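L-lysine 6-monooxygenase involved in desferrioxamine biosynthesis (Erwinia amylovora CFBP1430, PDB 5O8P) probably hydroxylates a terminal amine of cadaverine, using FAD and NADPH, in the biosynthesis of the siderophore desferrioxamine. Local coordinates at residues G35-F44 against N116-E124. Sequence-based numbering, arbitrary orientation.
With FAD (flavin-adenine dinucleotide), chain C.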
loop_
_atom_site.group_PDB
_atom_site.type_symbol
_atom_site.label_atom_id
_atom_site.label_comp_id
_atom_site.label_asym_id
_atom_site.label_seq_id
_atom_site.Cartn_x
_atom_site.Cartn_y
_atom_site.Cartn_z
ATOM N N GLY B 35 -37.732 -6.666 25.084
ATOM C CA GLY B 35 -36.826 -5.597 25.461
ATOM C C GLY B 35 -37.220 -4.301 24.777
ATOM O O GLY B 35 -37.854 -4.301 23.730
ATOM N N VAL B 36 -36.857 -3.198 25.401
ATOM C CA VAL B 36 -37.148 -1.895 24.855
ATOM C C VAL B 36 -35.987 -0.950 25.167
ATOM O O VAL B 36 -35.278 -1.122 26.170
ATOM C CB VAL B 36 -38.495 -1.370 25.402
ATOM C CG1 VAL B 36 -38.382 -0.950 26.855
ATOM C CG2 VAL B 36 -39.042 -0.236 24.559
ATOM N N PHE B 37 -35.804 0.035 24.294
ATOM C CA PHE B 37 -34.690 0.945 24.377
ATOM C C PHE B 37 -35.184 2.374 24.378
ATOM O O PHE B 37 -35.945 2.760 23.503
ATOM C CB PHE B 37 -33.774 0.726 23.181
ATOM C CG PHE B 37 -33.076 -0.594 23.198
ATOM C CD1 PHE B 37 -31.847 -0.737 23.829
ATOM C CD2 PHE B 37 -33.669 -1.716 22.622
ATOM C CE1 PHE B 37 -31.208 -1.961 23.854
ATOM C CE2 PHE B 37 -33.038 -2.951 22.657
ATOM C CZ PHE B 37 -31.802 -3.064 23.255
ATOM N N LEU B 38 -34.709 3.158 25.341
ATOM C CA LEU B 38 -35.147 4.531 25.570
ATOM C C LEU B 38 -34.011 5.505 25.299
ATOM O O LEU B 38 -32.947 5.341 25.862
ATOM C CB LEU B 38 -35.557 4.682 27.037
ATOM C CG LEU B 38 -36.911 4.176 27.532
ATOM C CD1 LEU B 38 -37.483 3.039 26.709
ATOM C CD2 LEU B 38 -36.823 3.809 29.008
ATOM N N ASP B 39 -34.244 6.530 24.482
ATOM C CA ASP B 39 -33.253 7.596 24.246
ATOM C C ASP B 39 -33.947 8.965 24.212
ATOM O O ASP B 39 -35.086 9.066 23.762
ATOM C CB ASP B 39 -32.516 7.343 22.927
ATOM C CG ASP B 39 -31.283 8.232 22.745
ATOM O OD1 ASP B 39 -30.189 7.839 23.198
ATOM O OD2 ASP B 39 -31.400 9.320 22.146
ATOM N N GLN B 40 -33.256 10.005 24.679
ATOM C CA GLN B 40 -33.849 11.337 24.808
ATOM C C GLN B 40 -33.883 12.154 23.511
ATOM O O GLN B 40 -34.716 13.055 23.368
ATOM C CB GLN B 40 -33.173 12.125 25.923
ATOM C CG GLN B 40 -31.781 12.616 25.638
ATOM C CD GLN B 40 -31.085 13.060 26.907
ATOM O OE1 GLN B 40 -31.630 13.822 27.732
ATOM N NE2 GLN B 40 -29.878 12.582 27.077
ATOM N N ASN B 41 -32.995 11.839 22.579
ATOM C CA ASN B 41 -32.934 12.532 21.286
ATOM C C ASN B 41 -34.074 12.060 20.392
ATOM O O ASN B 41 -34.693 11.031 20.681
ATOM C CB ASN B 41 -31.582 12.288 20.608
ATOM C CG ASN B 41 -30.432 12.781 21.443
ATOM O OD1 ASN B 41 -29.512 12.035 21.738
ATOM N ND2 ASN B 41 -30.490 14.042 21.848
ATOM N N PRO B 42 -34.381 12.826 19.324
ATOM C CA PRO B 42 -35.473 12.451 18.414
ATOM C C PRO B 42 -35.143 11.335 17.417
ATOM O O PRO B 42 -36.045 10.733 16.843
ATOM C CB PRO B 42 -35.773 13.758 17.684
ATOM C CG PRO B 42 -34.487 14.499 17.693
ATOM C CD PRO B 42 -33.850 14.164 19.005
ATOM N N GLY B 43 -33.861 11.071 17.209
ATOM C CA GLY B 43 -33.435 9.959 16.379
ATOM C C GLY B 43 -31.974 9.681 16.612
ATOM O O GLY B 43 -31.312 10.353 17.424
ATOM N N PHE B 44 -31.462 8.684 15.902
ATOM C CA PHE B 44 -30.045 8.382 15.972
ATOM C C PHE B 44 -29.317 9.428 15.150
ATOM O O PHE B 44 -29.695 9.712 14.008
ATOM C CB PHE B 44 -29.745 6.998 15.425
ATOM C CG PHE B 44 -28.346 6.548 15.679
ATOM C CD1 PHE B 44 -28.029 5.874 16.857
ATOM C CD2 PHE B 44 -27.344 6.790 14.751
ATOM C CE1 PHE B 44 -26.738 5.422 17.098
ATOM C CE2 PHE B 44 -26.055 6.366 14.981
ATOM C CZ PHE B 44 -25.745 5.664 16.157
ATOM N N ASN B 116 -38.105 -1.974 18.532
ATOM C CA ASN B 116 -37.881 -1.917 19.987
ATOM C C ASN B 116 -37.277 -0.612 20.506
ATOM O O ASN B 116 -36.873 -0.555 21.667
ATOM C CB ASN B 116 -37.060 -3.122 20.467
ATOM C CG ASN B 116 -35.801 -3.355 19.657
ATOM O OD1 ASN B 116 -35.458 -2.567 18.772
ATOM N ND2 ASN B 116 -35.108 -4.472 19.944
ATOM N N LEU B 117 -37.237 0.434 19.680
ATOM C CA LEU B 117 -36.668 1.726 20.096
ATOM C C LEU B 117 -37.761 2.730 20.429
ATOM O O LEU B 117 -38.750 2.781 19.724
ATOM C CB LEU B 117 -35.778 2.298 18.984
ATOM C CG LEU B 117 -34.701 1.356 18.443
ATOM C CD1 LEU B 117 -33.867 2.072 17.391
ATOM C CD2 LEU B 117 -33.845 0.815 19.591
ATOM N N ARG B 118 -37.566 3.508 21.493
ATOM C CA ARG B 118 -38.473 4.581 21.893
ATOM C C ARG B 118 -37.694 5.891 21.988
ATOM O O ARG B 118 -36.994 6.147 22.976
ATOM C CB ARG B 118 -39.132 4.266 23.252
ATOM C CG ARG B 118 -40.644 4.325 23.208
ATOM C CD ARG B 118 -41.308 2.965 23.144
ATOM N NE ARG B 118 -41.010 2.216 21.924
ATOM C CZ ARG B 118 -41.557 1.039 21.591
ATOM N NH1 ARG B 118 -42.475 0.448 22.367
ATOM N NH2 ARG B 118 -41.189 0.443 20.463
ATOM N N TRP B 119 -37.813 6.722 20.958
ATOM C CA TRP B 119 -37.122 8.018 20.935
ATOM C C TRP B 119 -37.867 9.070 21.762
ATOM O O TRP B 119 -38.968 8.825 22.239
ATOM C CB TRP B 119 -36.938 8.496 19.490
ATOM C CG TRP B 119 -36.118 7.555 18.677
ATOM C CD1 TRP B 119 -36.567 6.686 17.732
ATOM C CD2 TRP B 119 -34.709 7.353 18.777
ATOM N NE1 TRP B 119 -35.523 5.955 17.227
ATOM C CE2 TRP B 119 -34.367 6.348 17.847
ATOM C CE3 TRP B 119 -33.697 7.929 19.559
ATOM C CZ2 TRP B 119 -33.052 5.905 17.668
ATOM C CZ3 TRP B 119 -32.389 7.492 19.394
ATOM C CH2 TRP B 119 -32.076 6.492 18.451
ATOM N N ASN B 120 -37.253 10.239 21.933
ATOM C CA ASN B 120 -37.858 11.363 22.673
ATOM C C ASN B 120 -38.303 10.970 24.090
ATOM O O ASN B 120 -39.353 11.357 24.540
ATOM C CB ASN B 120 -39.011 11.986 21.863
ATOM C CG ASN B 120 -38.532 12.622 20.563
ATOM O OD1 ASN B 120 -38.970 12.235 19.477
ATOM N ND2 ASN B 120 -37.603 13.591 20.665
ATOM N N THR B 121 -37.457 10.226 24.787
ATOM C CA THR B 121 -37.765 9.665 26.100
ATOM C C THR B 121 -36.569 9.834 27.038
ATOM O O THR B 121 -35.633 9.034 27.024
ATOM C CB THR B 121 -38.096 8.166 25.932
ATOM O OG1 THR B 121 -38.997 7.998 24.837
ATOM C CG2 THR B 121 -38.712 7.585 27.175
ATOM N N ARG B 122 -36.591 10.901 27.825
ATOM C CA ARG B 122 -35.505 11.196 28.761
ATOM C C ARG B 122 -35.803 10.479 30.067
ATOM O O ARG B 122 -36.813 10.744 30.711
ATOM C CB ARG B 122 -35.372 12.707 28.990
ATOM C CG ARG B 122 -34.245 13.138 29.925
ATOM C CD ARG B 122 -34.011 14.637 29.896
ATOM N NE ARG B 122 -35.173 15.367 30.432
ATOM C CZ ARG B 122 -36.030 16.127 29.727
ATOM N NH1 ARG B 122 -35.898 16.320 28.409
ATOM N NH2 ARG B 122 -37.042 16.721 30.354
ATOM N N VAL B 123 -34.930 9.556 30.440
ATOM C CA VAL B 123 -35.022 8.885 31.736
ATOM C C VAL B 123 -34.558 9.860 32.802
ATOM O O VAL B 123 -33.484 10.449 32.663
ATOM C CB VAL B 123 -34.162 7.615 31.764
ATOM C CG1 VAL B 123 -34.061 7.046 33.178
ATOM C CG2 VAL B 123 -34.732 6.591 30.794
ATOM N N GLU B 124 -35.376 10.027 33.840
ATOM C CA GLU B 124 -35.127 11.018 34.902
ATOM C C GLU B 124 -34.760 10.400 36.241
ATOM O O GLU B 124 -33.985 10.987 36.996
ATOM C CB GLU B 124 -36.320 11.980 35.072
ATOM C CG GLU B 124 -36.717 12.659 33.766
ATOM C CD GLU B 124 -36.771 14.177 33.777
ATOM O OE1 GLU B 124 -37.027 14.758 34.858
ATOM O OE2 GLU B 124 -36.597 14.770 32.682
HETATM P PA FAD C . -23.407 7.591 22.454
HETATM O O1A FAD C . -23.463 8.324 21.127
HETATM O O2A FAD C . -22.787 8.272 23.650
HETATM O O5B FAD C . -24.936 7.185 22.781
HETATM C C5B FAD C . -25.596 7.575 23.981
HETATM C C4B FAD C . -27.060 7.940 23.766
HETATM O O4B FAD C . -27.749 7.891 25.025
HETATM C C3B FAD C . -27.239 9.358 23.234
HETATM O O3B FAD C . -28.163 9.327 22.138
HETATM C C2B FAD C . -27.734 10.161 24.436
HETATM O O2B FAD C . -28.605 11.245 24.100
HETATM C C1B FAD C . -28.478 9.108 25.236
HETATM N N9A FAD C . -28.702 9.413 26.676
HETATM C C8A FAD C . -27.811 9.805 27.610
HETATM N N7A FAD C . -28.427 9.974 28.813
HETATM C C5A FAD C . -29.736 9.685 28.654
HETATM C C6A FAD C . -30.961 9.655 29.500
HETATM N N6A FAD C . -30.913 9.981 30.814
HETATM N N1A FAD C . -32.133 9.288 28.917
HETATM C C2A FAD C . -32.212 8.961 27.610
HETATM N N3A FAD C . -31.145 8.976 26.788
HETATM C C4A FAD C . -29.907 9.317 27.241
HETATM N N1 FAD C . -14.962 3.921 17.926
HETATM C C2 FAD C . -14.668 2.999 16.972
HETATM O O2 FAD C . -14.550 1.804 17.324
HETATM N N3 FAD C . -14.512 3.329 15.671
HETATM C C4 FAD C . -14.630 4.598 15.239
HETATM O O4 FAD C . -14.476 4.879 14.035
HETATM C C4X FAD C . -14.949 5.666 16.220
HETATM N N5 FAD C . -15.085 6.958 15.851
HETATM C C5X FAD C . -15.373 7.908 16.772
HETATM C C6 FAD C . -15.499 9.224 16.334
HETATM C C7 FAD C . -15.796 10.256 17.222
HETATM C C7M FAD C . -15.923 11.674 16.723
HETATM C C8 FAD C . -15.981 9.935 18.667
HETATM C C8M FAD C . -16.302 11.031 19.648
HETATM C C9 FAD C . -15.854 8.620 19.117
HETATM C C9A FAD C . -15.556 7.569 18.231
HETATM N N10 FAD C . -15.420 6.200 18.645
HETATM C C10 FAD C . -15.110 5.240 17.641
HETATM C "C1'" FAD C . -15.584 5.736 20.050
HETATM C "C2'" FAD C . -17.017 5.234 20.348
HETATM O "O2'" FAD C . -17.469 4.351 19.300
HETATM C "C3'" FAD C . -18.044 6.364 20.548
HETATM O "O3'" FAD C . -17.668 7.194 21.658
HETATM C "C4'" FAD C . -19.473 5.855 20.782
HETATM O "O4'" FAD C . -20.410 6.855 20.365
HETATM C "C5'" FAD C . -19.746 5.507 22.243
HETATM O "O5'" FAD C . -20.833 4.581 22.306
HETATM P P FAD C . -22.173 4.952 23.099
HETATM O O1P FAD C . -23.152 3.810 22.922
HETATM O O2P FAD C . -21.688 5.322 24.473
HETATM O O3P FAD C . -22.618 6.198 22.151
HETATM O O HOH W 1 -36.181 -6.520 21.923
#
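The indole of W119 packs one face against the bend of 39-44: G43 CA lies 3.8 Å from the centroid of the six-membered ring in a CH-pi contact, and the backbone N of F44 sits above the same face nearer the rim. At the edge, in the ring plane, D39 OD2 approaches CZ3 of W119, with the carboxylate turned 71° from the indole. The F37 ring receives N116 O at its edge, while CD2 of L117 lies 3.6 Å from CB of F37, oblique to the ring. One face of the R118 guanidinium is covered toward its rim by CG2 of V36; the arginine chain, bent at chi2 and chi3, lets NE donate to O of L117. Over one face of the FAD adenine lies the amide of Q40, with NE2 3.3 Å from C4A, while OE1 of Q40 meets CD of R122.

The backbones carrying these groups pair as parallel strands, with F37 N bound to N116 O at 2.9 Å and R118 N to F37 O at 2.7 Å. Past the strand ends D39 N donates to R118 O and T121 N to D39 O. N120 N donates to N41 O, and D39 OD2 closes an Asx turn by accepting from N41 N.

D39 comes directly after strand 35-38 with CG anti to the backbone N (chi1 -168°), a torsion that carries OD1 to the FAD ribose, 2.7 Å from O3B. An acidic residue here is a hallmark of Rossmann-type dinucleotide sites; I16 N also binds OD1. Segment 35-44 thus supplies the ribose contact of D39 and the Q40 amide, while V123 of 116-124 reads the adenine edge, N donating to N1A and O accepting from N6A, so their pairing probably sets the spacing of the adenosine site.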